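Local coordinates for protein branched-chain amino acid aminotransferase (Thermoproteus uzoniensis, PDB 5CE8) that uses pyridoxal 5'-phosphate to transfer the amino group of branched-chain amino acids to 2-oxoglutarate, probably acting on leucine, isoleucine and valine, at residues A[47-52]-A[99-104]; A[56-61]-A[300-305]; A[191-196]-A[215-220]; A[222-227]-A[258-263]. One frame throughout, in Å; residues are numbered along the deposited sequence.

Contact 1: residues A[47-52]-A[99-104]; sequences RAYWNG and KEDLYI
Strand 47-50 runs antiparallel to strand 102-104, their axes approaching to 4.8 Å at 159°. Ala48 and Leu102 form the hydrogen-bonded pair, Ala48 N to Leu102 O at 3.1 Å and Leu102 N to Ala48 O at 3.0 Å. Two residues beyond Ala48 a side chain replaces the backbone acceptor: Trp50 N binds Asp101 OD1 at 3.1 Å with an almost straight N-H (170°) and nearly along the C-O bond. CG of Asp101, anti to its carbonyl carbon (chi1 -67°), brings the carboxylate back over the neighbouring strand, where its plane stands steeply to the Tyr49 ring. The indole of Trp50 folds onto the start of the other segment. Lys99 CB lies over its six-membered ring, 4.0 Å from the centroid, in a CH-pi contact, and CG follows alongside at 3.8 Å from Trp50 CH2. Lys99 O shares that face, while Gly52 N lies on the opposite one. On the apolar face of the sheet, Ala48 CB meets Ile104 CD1 at 4.1 Å, beside Leu102. On the other face, Arg47 CB and CG pass beside Leu102 O before the guanidinium turns to Gly134 O; Tyr49 OH is bound to Glu263. Carboxylate and indole thus take over where regular pairing stops, Ala48, Leu102 and Ile104 make an apolar patch, and Arg47 approaches Thr260 of the cofactor site.

Contact 2: residues A[56-61]-A[300-305]; sequences YVFRLR and LPWLTP
Strand 303-305 adds an antiparallel edge to strand 56-58, the axes 4.2 Å apart at 147°, Val57 and Thr304 exchanging both backbone bonds. A third, Arg59 N to Trp302 O at 2.8 Å, carries the pairing into the turn before helix 60-74, with Arg59 at the N-cap. Its side chain and that of Trp302 run side by side: Arg59 CD sits over the five-membered ring, and the guanidinium lies flat on the indole, planes 11° apart, with NH1 3.3 Å from Trp302 CZ2. The bend at chi3 (66°) lays the group down. Arg59 CG covers one face of the Phe58 ring, whose edge meets Leu303 CD1 at 3.7 Å. Phe58 CZ reaches Trp302 CE3 at 3.6 Å, their planes almost perpendicular. Tyr56 crosses Leu303 at about a right angle, and its CE1 touches Pro305 CB at 3.6 Å. A water accepts from Leu60 N, donates to Trp302 O and is bound to Thr304 OG1. Asp62 on NE, Glu226 on NH2 and Thr227 OG1 on NH1 hold the guanidinium's rotation. The buried guanidinium, its charge probably well compensated by two carboxylates, thus ties the turn before the C-terminal strand to helices 60-74 and 223-235.

Contact 3: residues A[191-196]-A[215-220]; sequences EGKVVE and LEDGIL. With PLP (pyridoxal-5'-phosphate), chain D.
Glu196, on strand 194-197 at a classic beta bulge, faces Leu220 of the loop before helix 223-235, beside the pyridoxal ring: Val195 and Glu196 both pair with Met187 of strand 184-188. The carboxylate divides its work. OE1 stands 2.5 Å from PLP N1, the arrangement known in fold-type IV aminotransferases, while OE2 accepts from Leu220 N at 2.7 Å, met nearly along the C-O bond. A bend at chi2 (-80°) turns the glutamate chain toward the cofactor. Leu220 serves the site from its other end, with CB 3.6 Å from PLP C2 and CD2 3.7 Å from PLP C4. That one residue therefore steadies the glutamate through its backbone and covers one face of the pyridine with CB and the methyl CD2. Behind this first shell, Ile219 packs its CG2 against Val195 O at 3.2 Å. Val195 CG1 rests in turn on Asp217, 3.6 Å from its CB, at the end of the 3-10 turn 215-217. Arg151 packs on both Val195 and Glu196 and binds Gly218 O; Asn201 holds Leu220 O. Farther out, Asp217 OD2 is hydrogen-bonded to Ser243 and accepts a hydrogen bond from a bridging water, which also donates to Val194 O at 2.7 Å.

Contact 4: residues A[222-227]-A[258-263]; sequences GITRET and VGTAAE. With PLP (pyridoxal-5'-phosphate), chain D.
Thr224 stands over the flat Gly259-Thr260 peptide, its OG1 3.2 Å from Gly259 C and almost straight above that carbon. The opposite face of the same peptide is backed by the turn that follows, where Ala262 N lies 3.6 Å from Gly259 C. At the edge, close to the peptide plane, Thr260 N donates a hydrogen bond to phosphate oxygen O1P at 2.9 Å, so the hydroxyl above is no partner for it. Thr260 OG1 grips the same oxygen at 2.7 Å. Across the phosphate, Thr224 mirrors this double hold on O2P, with N at 2.8 Å and OG1 at 2.9 Å. The hydroxyl can do so because OG1 sits beside the backbone N (chi1 -53°), and the same rotation sends CG2 the other way, sliding past Val258 to 3.6 Å from its CB. Ile223 N supplies the bond to O3P at 3.2 Å. Gly222, the N-cap residue, passes close under the phosphate with no side chain in the way. Five bonds from the two segments thus spread over three phosphate oxygens, Arg66 NH2 is also hydrogen-bonded to PLP, probably at the phosphate, and the helix end, with its first N-H groups bonded to the phosphate, would probably favour the dianion. In the fold, this phosphate-binding site is built where the start of helix 223-235 meets the end of strand 254-259. Val258 and Arg225 also pack on Asn201 and Phe203 of strand 201-206, Ile223 and Thr260 lean on His63 of helix 60-74, and Tyr288 of helix 279-292 touches Thr224.

Overall arrangement
Contacts 1 and 2 extend one another in the antiparallel sheet: strands 41-50 and 55-58 are neighbours, probably joined by Tyr49 N to Tyr56 O at 2.8 Å, and the contact centres are 11 Å apart. Both lead to contact 4. Trp302 CZ3 packs 3.7 Å from Thr227 CG2, and Arg47 CD packs within 3.0 Å of Thr260 O, so the sheet backs the phosphate end of the cofactor. Contacts 3 and 4, with centres about 16 Å apart, hold opposite ends of PLP, pyridine nitrogen and phosphate, and touch through Ile219 and Arg225. Contact 3 lies across the chain's centre from contact 1, about 31 Å between centres.

Contact 1: residues A[47-52]-A[99-104]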
# COMPACT_ATOMS: atom_id res chain seq x y z
N ARG A 47 6.46 -5.66 36.45
CA ARG A 47 6.33 -4.96 37.73
C ARG A 47 6.20 -5.84 38.94
O ARG A 47 5.70 -6.95 38.87
CB ARG A 47 5.16 -3.97 37.69
CG ARG A 47 5.51 -2.67 37.02
CD ARG A 47 4.30 -1.80 36.81
NE ARG A 47 4.29 -0.95 37.93
CZ ARG A 47 4.24 0.36 37.93
NH1 ARG A 47 4.01 1.10 36.83
NH2 ARG A 47 4.35 0.92 39.13
N ALA A 48 6.62 -5.29 40.08
CA ALA A 48 6.40 -5.90 41.35
C ALA A 48 5.77 -4.87 42.13
O ALA A 48 6.17 -3.72 42.07
CB ALA A 48 7.71 -6.29 42.00
N TYR A 49 4.78 -5.27 42.91
CA TYR A 49 4.07 -4.35 43.75
C TYR A 49 4.06 -4.78 45.27
O TYR A 49 3.81 -5.92 45.63
CB TYR A 49 2.64 -4.32 43.32
CG TYR A 49 2.33 -3.75 41.96
CD1 TYR A 49 1.98 -2.41 41.83
CD2 TYR A 49 2.25 -4.56 40.85
CE1 TYR A 49 1.60 -1.86 40.61
CE2 TYR A 49 1.84 -4.01 39.61
CZ TYR A 49 1.53 -2.68 39.51
OH TYR A 49 1.11 -2.14 38.32
N TRP A 50 4.29 -3.79 46.10
CA TRP A 50 4.32 -3.89 47.54
C TRP A 50 2.92 -3.61 48.00
O TRP A 50 2.41 -2.57 47.72
CB TRP A 50 5.18 -2.76 48.11
CG TRP A 50 5.38 -2.85 49.60
CD1 TRP A 50 5.06 -1.88 50.54
CD2 TRP A 50 5.97 -3.92 50.31
NE1 TRP A 50 5.42 -2.32 51.80
CE2 TRP A 50 5.99 -3.57 51.68
CE3 TRP A 50 6.51 -5.14 49.93
CZ2 TRP A 50 6.49 -4.40 52.66
CZ3 TRP A 50 7.04 -5.98 50.91
CH2 TRP A 50 7.04 -5.60 52.27
N ASN A 51 2.31 -4.53 48.72
CA ASN A 51 0.98 -4.30 49.24
C ASN A 51 1.02 -3.99 50.74
O ASN A 51 -0.01 -3.92 51.34
CB ASN A 51 0.12 -5.53 48.98
CG ASN A 51 0.60 -6.74 49.71
OD1 ASN A 51 1.45 -6.67 50.58
ND2 ASN A 51 0.07 -7.85 49.36
N GLY A 52 2.19 -3.85 51.35
CA GLY A 52 2.26 -3.71 52.78
C GLY A 52 2.69 -4.98 53.50
O GLY A 52 3.35 -4.88 54.51
N LYS A 99 11.53 -3.43 49.15
CA LYS A 99 10.20 -3.57 49.79
C LYS A 99 9.36 -2.41 49.31
O LYS A 99 8.89 -1.56 50.11
CB LYS A 99 10.26 -3.56 51.34
CG LYS A 99 10.77 -4.85 51.94
CD LYS A 99 11.14 -4.70 53.44
CE LYS A 99 12.01 -5.86 53.95
NZ LYS A 99 11.56 -7.16 53.39
N GLU A 100 9.22 -2.32 47.97
CA GLU A 100 8.50 -1.20 47.31
C GLU A 100 8.25 -1.57 45.83
O GLU A 100 8.87 -2.49 45.32
CB GLU A 100 9.37 0.05 47.36
CG GLU A 100 10.57 0.01 46.37
CD GLU A 100 11.64 1.05 46.69
OE1 GLU A 100 11.59 2.18 46.23
OE2 GLU A 100 12.56 0.69 47.41
N ASP A 101 7.41 -0.78 45.16
CA ASP A 101 7.05 -0.96 43.73
C ASP A 101 8.30 -0.81 42.87
O ASP A 101 9.14 0.12 43.06
CB ASP A 101 6.01 0.06 43.25
CG ASP A 101 4.68 -0.10 43.89
OD1 ASP A 101 4.52 -1.06 44.63
OD2 ASP A 101 3.81 0.81 43.70
N LEU A 102 8.45 -1.77 41.97
CA LEU A 102 9.57 -1.89 41.05
C LEU A 102 9.08 -2.10 39.62
O LEU A 102 8.00 -2.63 39.44
CB LEU A 102 10.39 -3.11 41.38
CG LEU A 102 10.99 -3.31 42.77
CD1 LEU A 102 11.72 -4.68 42.81
CD2 LEU A 102 11.85 -2.11 43.15
N TYR A 103 9.90 -1.65 38.68
CA TYR A 103 9.92 -2.10 37.31
C TYR A 103 11.19 -2.91 37.13
O TYR A 103 12.29 -2.49 37.46
CB TYR A 103 9.94 -0.89 36.41
CG TYR A 103 9.82 -1.20 34.96
CD1 TYR A 103 10.96 -1.42 34.19
CD2 TYR A 103 8.58 -1.25 34.33
CE1 TYR A 103 10.87 -1.70 32.85
CE2 TYR A 103 8.48 -1.53 32.97
CZ TYR A 103 9.63 -1.70 32.23
OH TYR A 103 9.56 -2.06 30.90
N ILE A 104 11.02 -4.11 36.66
CA ILE A 104 12.08 -5.05 36.38
C ILE A 104 12.32 -5.17 34.81
O ILE A 104 11.39 -5.43 34.02
CB ILE A 104 11.66 -6.40 36.96
CG1 ILE A 104 11.49 -6.33 38.52
CG2 ILE A 104 12.68 -7.48 36.63
CD1 ILE A 104 10.40 -7.28 39.00

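Contact 2: residues A[56-61]-A[300-305]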
# COMPACT_ATOMS: atom_id res chain seq x y z
N TYR A 56 4.90 -8.63 45.43
CA TYR A 56 4.41 -9.62 44.40
C TYR A 56 4.80 -9.18 42.98
O TYR A 56 4.52 -8.06 42.52
CB TYR A 56 2.88 -9.86 44.50
CG TYR A 56 2.53 -10.52 45.85
CD1 TYR A 56 2.78 -11.84 46.07
CD2 TYR A 56 2.04 -9.76 46.91
CE1 TYR A 56 2.50 -12.45 47.28
CE2 TYR A 56 1.76 -10.35 48.16
CZ TYR A 56 2.05 -11.70 48.34
OH TYR A 56 1.82 -12.33 49.53
N VAL A 57 5.51 -10.08 42.31
CA VAL A 57 5.87 -9.87 40.93
C VAL A 57 4.68 -10.32 40.05
O VAL A 57 4.13 -11.39 40.28
CB VAL A 57 7.08 -10.66 40.49
CG1 VAL A 57 7.56 -10.12 39.16
CG2 VAL A 57 8.27 -10.68 41.48
N PHE A 58 4.24 -9.45 39.15
CA PHE A 58 2.97 -9.67 38.47
C PHE A 58 3.26 -10.34 37.19
O PHE A 58 4.04 -9.78 36.37
CB PHE A 58 2.23 -8.41 38.18
CG PHE A 58 0.87 -8.67 37.59
CD1 PHE A 58 -0.15 -9.32 38.36
CD2 PHE A 58 0.59 -8.32 36.31
CE1 PHE A 58 -1.37 -9.64 37.80
CE2 PHE A 58 -0.65 -8.53 35.77
CZ PHE A 58 -1.66 -9.16 36.51
N ARG A 59 2.65 -11.51 37.02
CA ARG A 59 2.74 -12.44 35.86
C ARG A 59 4.14 -12.71 35.37
O ARG A 59 4.47 -12.64 34.13
CB ARG A 59 1.77 -12.13 34.74
CG ARG A 59 0.36 -12.02 35.24
CD ARG A 59 -0.65 -11.63 34.12
NE ARG A 59 -0.74 -12.69 33.14
CZ ARG A 59 -1.77 -12.88 32.30
NH1 ARG A 59 -2.82 -12.08 32.25
NH2 ARG A 59 -1.80 -13.94 31.56
N LEU A 60 4.98 -13.09 36.34
CA LEU A 60 6.42 -13.30 36.01
C LEU A 60 6.70 -14.28 34.93
O LEU A 60 7.39 -13.98 33.95
CB LEU A 60 7.12 -13.74 37.26
CG LEU A 60 8.62 -13.97 37.28
CD1 LEU A 60 9.33 -12.80 36.61
CD2 LEU A 60 9.07 -14.26 38.73
N ARG A 61 6.16 -15.47 35.11
CA ARG A 61 6.33 -16.54 34.14
C ARG A 61 5.74 -16.22 32.79
O ARG A 61 6.28 -16.62 31.78
CB ARG A 61 5.75 -17.86 34.68
CG ARG A 61 6.04 -19.13 33.87
CD ARG A 61 7.53 -19.52 33.91
NE ARG A 61 7.98 -19.81 35.28
CZ ARG A 61 8.10 -21.03 35.83
NH1 ARG A 61 7.84 -22.13 35.11
NH2 ARG A 61 8.50 -21.14 37.10
N LEU A 300 -4.57 -15.06 42.31
CA LEU A 300 -3.42 -15.17 43.18
C LEU A 300 -2.33 -15.95 42.46
O LEU A 300 -1.12 -15.65 42.66
CB LEU A 300 -3.81 -15.66 44.59
CG LEU A 300 -4.32 -14.52 45.55
CD1 LEU A 300 -4.72 -15.06 46.95
CD2 LEU A 300 -3.38 -13.40 45.78
N PRO A 301 -2.73 -16.87 41.54
CA PRO A 301 -1.69 -17.47 40.73
C PRO A 301 -0.83 -16.60 39.84
O PRO A 301 0.21 -17.04 39.44
CB PRO A 301 -2.47 -18.47 39.88
CG PRO A 301 -3.58 -18.90 40.80
CD PRO A 301 -3.94 -17.73 41.64
N TRP A 302 -1.23 -15.37 39.56
CA TRP A 302 -0.43 -14.43 38.79
C TRP A 302 0.59 -13.67 39.62
O TRP A 302 1.41 -12.91 39.06
CB TRP A 302 -1.32 -13.34 38.15
CG TRP A 302 -2.08 -13.84 37.01
CD1 TRP A 302 -1.82 -14.97 36.24
CD2 TRP A 302 -3.16 -13.19 36.39
NE1 TRP A 302 -2.79 -15.08 35.25
CE2 TRP A 302 -3.60 -13.99 35.31
CE3 TRP A 302 -3.83 -12.03 36.65
CZ2 TRP A 302 -4.68 -13.61 34.50
CZ3 TRP A 302 -4.94 -11.68 35.86
CH2 TRP A 302 -5.34 -12.46 34.81
N LEU A 303 0.55 -13.85 40.93
CA LEU A 303 1.35 -13.07 41.83
C LEU A 303 2.46 -13.89 42.46
O LEU A 303 2.16 -14.82 43.17
CB LEU A 303 0.45 -12.57 42.92
CG LEU A 303 -0.05 -11.15 42.66
CD1 LEU A 303 -1.01 -11.13 41.47
CD2 LEU A 303 -0.69 -10.63 43.92
N THR A 304 3.73 -13.52 42.23
CA THR A 304 4.87 -14.31 42.67
C THR A 304 5.45 -13.66 43.89
O THR A 304 5.94 -12.54 43.75
CB THR A 304 6.00 -14.39 41.63
OG1 THR A 304 5.51 -15.15 40.52
CG2 THR A 304 7.21 -15.14 42.22
N PRO A 305 5.38 -14.33 45.07
CA PRO A 305 5.90 -13.65 46.25
C PRO A 305 7.40 -13.64 46.23
O PRO A 305 8.02 -14.67 45.88
CB PRO A 305 5.41 -14.51 47.44
CG PRO A 305 5.06 -15.82 46.89
CD PRO A 305 4.67 -15.58 45.45
O HOH W 1 3.96 -13.98 38.62

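Contact 3: residues A[191-196]-A[215-220]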
# COMPACT_ATOMS: atom_id res chain seq x y z
N GLU A 191 -1.76 0.41 7.16
CA GLU A 191 -3.08 0.31 6.52
C GLU A 191 -3.99 1.38 7.11
O GLU A 191 -5.17 1.48 6.75
CB GLU A 191 -3.68 -1.10 6.74
CG GLU A 191 -2.90 -2.26 6.04
CD GLU A 191 -1.75 -2.86 6.85
OE1 GLU A 191 -1.52 -2.40 8.00
OE2 GLU A 191 -1.04 -3.85 6.33
N GLY A 192 -3.49 2.15 8.05
CA GLY A 192 -4.19 3.32 8.56
C GLY A 192 -5.05 3.15 9.78
O GLY A 192 -5.77 4.04 10.12
N LYS A 193 -4.97 1.99 10.45
CA LYS A 193 -5.78 1.63 11.59
C LYS A 193 -4.95 1.92 12.82
O LYS A 193 -3.74 1.66 12.78
CB LYS A 193 -6.09 0.17 11.70
CG LYS A 193 -6.71 -0.51 10.50
CD LYS A 193 -7.99 0.18 9.98
CE LYS A 193 -8.44 -0.58 8.72
NZ LYS A 193 -7.54 -0.23 7.58
N VAL A 194 -5.61 2.42 13.88
CA VAL A 194 -4.95 2.67 15.22
C VAL A 194 -4.38 1.35 15.75
O VAL A 194 -5.07 0.32 15.85
CB VAL A 194 -5.98 3.26 16.23
CG1 VAL A 194 -5.44 3.41 17.68
CG2 VAL A 194 -6.47 4.60 15.77
N VAL A 195 -3.13 1.33 16.18
CA VAL A 195 -2.66 0.11 16.80
C VAL A 195 -2.06 0.21 18.23
O VAL A 195 -2.29 -0.68 19.03
CB VAL A 195 -1.75 -0.71 15.89
CG1 VAL A 195 -2.58 -1.38 14.83
CG2 VAL A 195 -0.67 0.14 15.24
N GLU A 196 -1.29 1.21 18.50
CA GLU A 196 -0.37 1.19 19.69
C GLU A 196 -0.20 2.61 20.22
O GLU A 196 -0.36 3.55 19.45
CB GLU A 196 0.93 0.67 19.25
CG GLU A 196 1.12 -0.82 19.08
CD GLU A 196 1.36 -1.55 20.35
OE1 GLU A 196 1.66 -0.93 21.37
OE2 GLU A 196 1.28 -2.76 20.36
N LEU A 215 -4.70 -8.87 17.06
CA LEU A 215 -3.30 -9.36 17.05
C LEU A 215 -2.62 -9.07 15.77
O LEU A 215 -1.48 -8.58 15.75
CB LEU A 215 -3.29 -10.85 17.32
CG LEU A 215 -2.79 -11.39 18.67
CD1 LEU A 215 -3.33 -10.63 19.85
CD2 LEU A 215 -3.17 -12.86 18.81
N GLU A 216 -3.38 -9.25 14.69
CA GLU A 216 -2.87 -9.18 13.36
C GLU A 216 -2.54 -7.78 12.89
O GLU A 216 -1.97 -7.64 11.82
CB GLU A 216 -3.84 -9.86 12.39
CG GLU A 216 -5.26 -9.41 12.40
CD GLU A 216 -6.17 -10.28 13.33
OE1 GLU A 216 -5.70 -10.86 14.35
OE2 GLU A 216 -7.36 -10.37 13.05
N ASP A 217 -3.04 -6.77 13.59
CA ASP A 217 -2.94 -5.40 13.13
C ASP A 217 -1.50 -4.79 13.24
O ASP A 217 -1.26 -3.72 12.70
CB ASP A 217 -3.99 -4.48 13.74
CG ASP A 217 -5.34 -4.42 12.88
OD1 ASP A 217 -5.55 -5.29 12.01
OD2 ASP A 217 -6.17 -3.53 13.15
N GLY A 218 -0.57 -5.47 13.93
CA GLY A 218 0.71 -4.92 14.16
C GLY A 218 1.00 -4.57 15.61
O GLY A 218 1.88 -3.89 15.79
N ILE A 219 0.24 -5.05 16.62
CA ILE A 219 0.50 -4.79 18.06
C ILE A 219 1.54 -5.73 18.65
O ILE A 219 1.86 -6.80 18.06
CB ILE A 219 -0.79 -4.85 18.94
CG1 ILE A 219 -1.49 -6.23 18.85
CG2 ILE A 219 -1.82 -3.82 18.45
CD1 ILE A 219 -2.54 -6.47 19.91
N LEU A 220 2.12 -5.30 19.77
CA LEU A 220 2.71 -6.26 20.65
C LEU A 220 1.55 -6.79 21.54
O LEU A 220 0.71 -5.98 21.96
CB LEU A 220 3.81 -5.58 21.42
CG LEU A 220 4.47 -6.73 22.19
CD1 LEU A 220 5.92 -6.78 21.75
CD2 LEU A 220 4.18 -6.65 23.65
N1 PLP D . 2.97 -2.16 23.16
C2 PLP D . 4.24 -2.27 22.79
C2A PLP D . 4.71 -1.73 21.48
C3 PLP D . 5.23 -2.82 23.70
O3 PLP D . 6.58 -2.84 23.34
C4 PLP D . 4.77 -3.32 25.03
C4A PLP D . 5.70 -3.93 26.05
C5 PLP D . 3.31 -3.17 25.30
C6 PLP D . 2.49 -2.57 24.29
C5A PLP D . 2.64 -3.54 26.59
O4P PLP D . 2.86 -4.85 26.94
P PLP D . 2.71 -5.27 28.45
O1P PLP D . 3.69 -4.42 29.34
O2P PLP D . 1.28 -5.21 28.77
O3P PLP D . 3.23 -6.67 28.60
O HOH W 2 -0.36 -4.36 9.42
O HOH W 3 -6.69 -1.52 14.62

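Contact 4: residues A[222-227]-A[258-263]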
# COMPACT_ATOMS: atom_id res chain seq x y z
N GLY A 222 0.20 -7.46 24.54
CA GLY A 222 0.51 -7.09 25.87
C GLY A 222 -0.18 -8.07 26.81
O GLY A 222 -1.31 -8.56 26.55
N ILE A 223 0.51 -8.28 27.90
CA ILE A 223 0.07 -9.03 29.04
C ILE A 223 -0.87 -8.18 29.90
O ILE A 223 -1.74 -8.73 30.54
CB ILE A 223 1.26 -9.55 29.82
CG1 ILE A 223 1.81 -10.71 29.01
CG2 ILE A 223 0.85 -10.05 31.23
CD1 ILE A 223 3.14 -11.28 29.38
N THR A 224 -0.70 -6.87 29.93
CA THR A 224 -1.71 -6.02 30.53
C THR A 224 -3.00 -6.08 29.70
O THR A 224 -4.10 -6.19 30.27
CB THR A 224 -1.18 -4.57 30.68
OG1 THR A 224 0.09 -4.60 31.39
CG2 THR A 224 -2.17 -3.78 31.50
N ARG A 225 -2.82 -6.09 28.39
CA ARG A 225 -3.94 -6.28 27.42
C ARG A 225 -4.67 -7.58 27.70
O ARG A 225 -5.92 -7.57 27.81
CB ARG A 225 -3.41 -6.16 26.01
CG ARG A 225 -4.42 -6.53 24.88
CD ARG A 225 -3.68 -6.60 23.60
NE ARG A 225 -4.60 -6.77 22.46
CZ ARG A 225 -5.07 -7.92 22.02
NH1 ARG A 225 -4.74 -9.09 22.59
NH2 ARG A 225 -5.95 -7.87 21.04
N GLU A 226 -3.90 -8.67 27.87
CA GLU A 226 -4.46 -9.93 28.13
C GLU A 226 -5.19 -9.90 29.48
O GLU A 226 -6.36 -10.36 29.60
CB GLU A 226 -3.39 -11.01 28.12
CG GLU A 226 -3.92 -12.45 28.10
CD GLU A 226 -2.82 -13.48 28.20
OE1 GLU A 226 -1.85 -13.46 27.36
OE2 GLU A 226 -2.93 -14.34 29.09
N THR A 227 -4.57 -9.33 30.50
CA THR A 227 -5.30 -9.16 31.79
C THR A 227 -6.64 -8.43 31.64
O THR A 227 -7.68 -8.87 32.22
CB THR A 227 -4.34 -8.49 32.82
OG1 THR A 227 -3.15 -9.31 32.86
CG2 THR A 227 -4.92 -8.37 34.10
N VAL A 258 -3.00 0.70 28.11
CA VAL A 258 -2.65 -0.36 29.05
C VAL A 258 -1.20 -0.78 28.72
O VAL A 258 -0.78 -0.72 27.52
CB VAL A 258 -3.64 -1.55 29.08
CG1 VAL A 258 -5.06 -1.04 29.27
CG2 VAL A 258 -3.56 -2.36 27.83
N GLY A 259 -0.46 -1.11 29.80
CA GLY A 259 0.89 -1.57 29.70
C GLY A 259 1.43 -1.75 31.09
O GLY A 259 0.85 -1.23 32.07
N THR A 260 2.54 -2.50 31.17
CA THR A 260 3.10 -2.84 32.41
C THR A 260 3.38 -1.53 33.09
O THR A 260 2.92 -1.36 34.23
CB THR A 260 4.30 -3.79 32.31
OG1 THR A 260 3.84 -5.11 31.98
CG2 THR A 260 5.08 -3.90 33.69
N ALA A 261 4.12 -0.59 32.43
CA ALA A 261 4.50 0.68 33.04
C ALA A 261 3.31 1.60 33.13
O ALA A 261 3.15 2.34 34.10
CB ALA A 261 5.64 1.37 32.26
N ALA A 262 2.49 1.57 32.09
CA ALA A 262 1.30 2.42 32.03
C ALA A 262 0.17 2.05 33.00
O ALA A 262 -0.69 2.94 33.32
CB ALA A 262 0.76 2.41 30.58
N GLU A 263 0.08 0.76 33.39
CA GLU A 263 -1.10 0.21 34.12
C GLU A 263 -2.34 0.48 33.24
O GLU A 263 -2.36 0.01 32.07
CB GLU A 263 -1.12 0.77 35.54
CG GLU A 263 0.25 0.53 36.25
CD GLU A 263 0.32 0.98 37.71
OE1 GLU A 263 0.89 0.27 38.59
OE2 GLU A 263 -0.16 2.07 37.98
N1 PLP D . 2.97 -2.16 23.16
C2 PLP D . 4.24 -2.27 22.79
C2A PLP D . 4.71 -1.73 21.48
C3 PLP D . 5.23 -2.82 23.70
O3 PLP D . 6.58 -2.84 23.34
C4 PLP D . 4.77 -3.32 25.03
C4A PLP D . 5.70 -3.93 26.05
C5 PLP D . 3.31 -3.17 25.30
C6 PLP D . 2.49 -2.57 24.29
C5A PLP D . 2.64 -3.54 26.59
O4P PLP D . 2.86 -4.85 26.94
P PLP D . 2.71 -5.27 28.45
O1P PLP D . 3.69 -4.42 29.34
O2P PLP D . 1.28 -5.21 28.77
O3P PLP D . 3.23 -6.67 28.60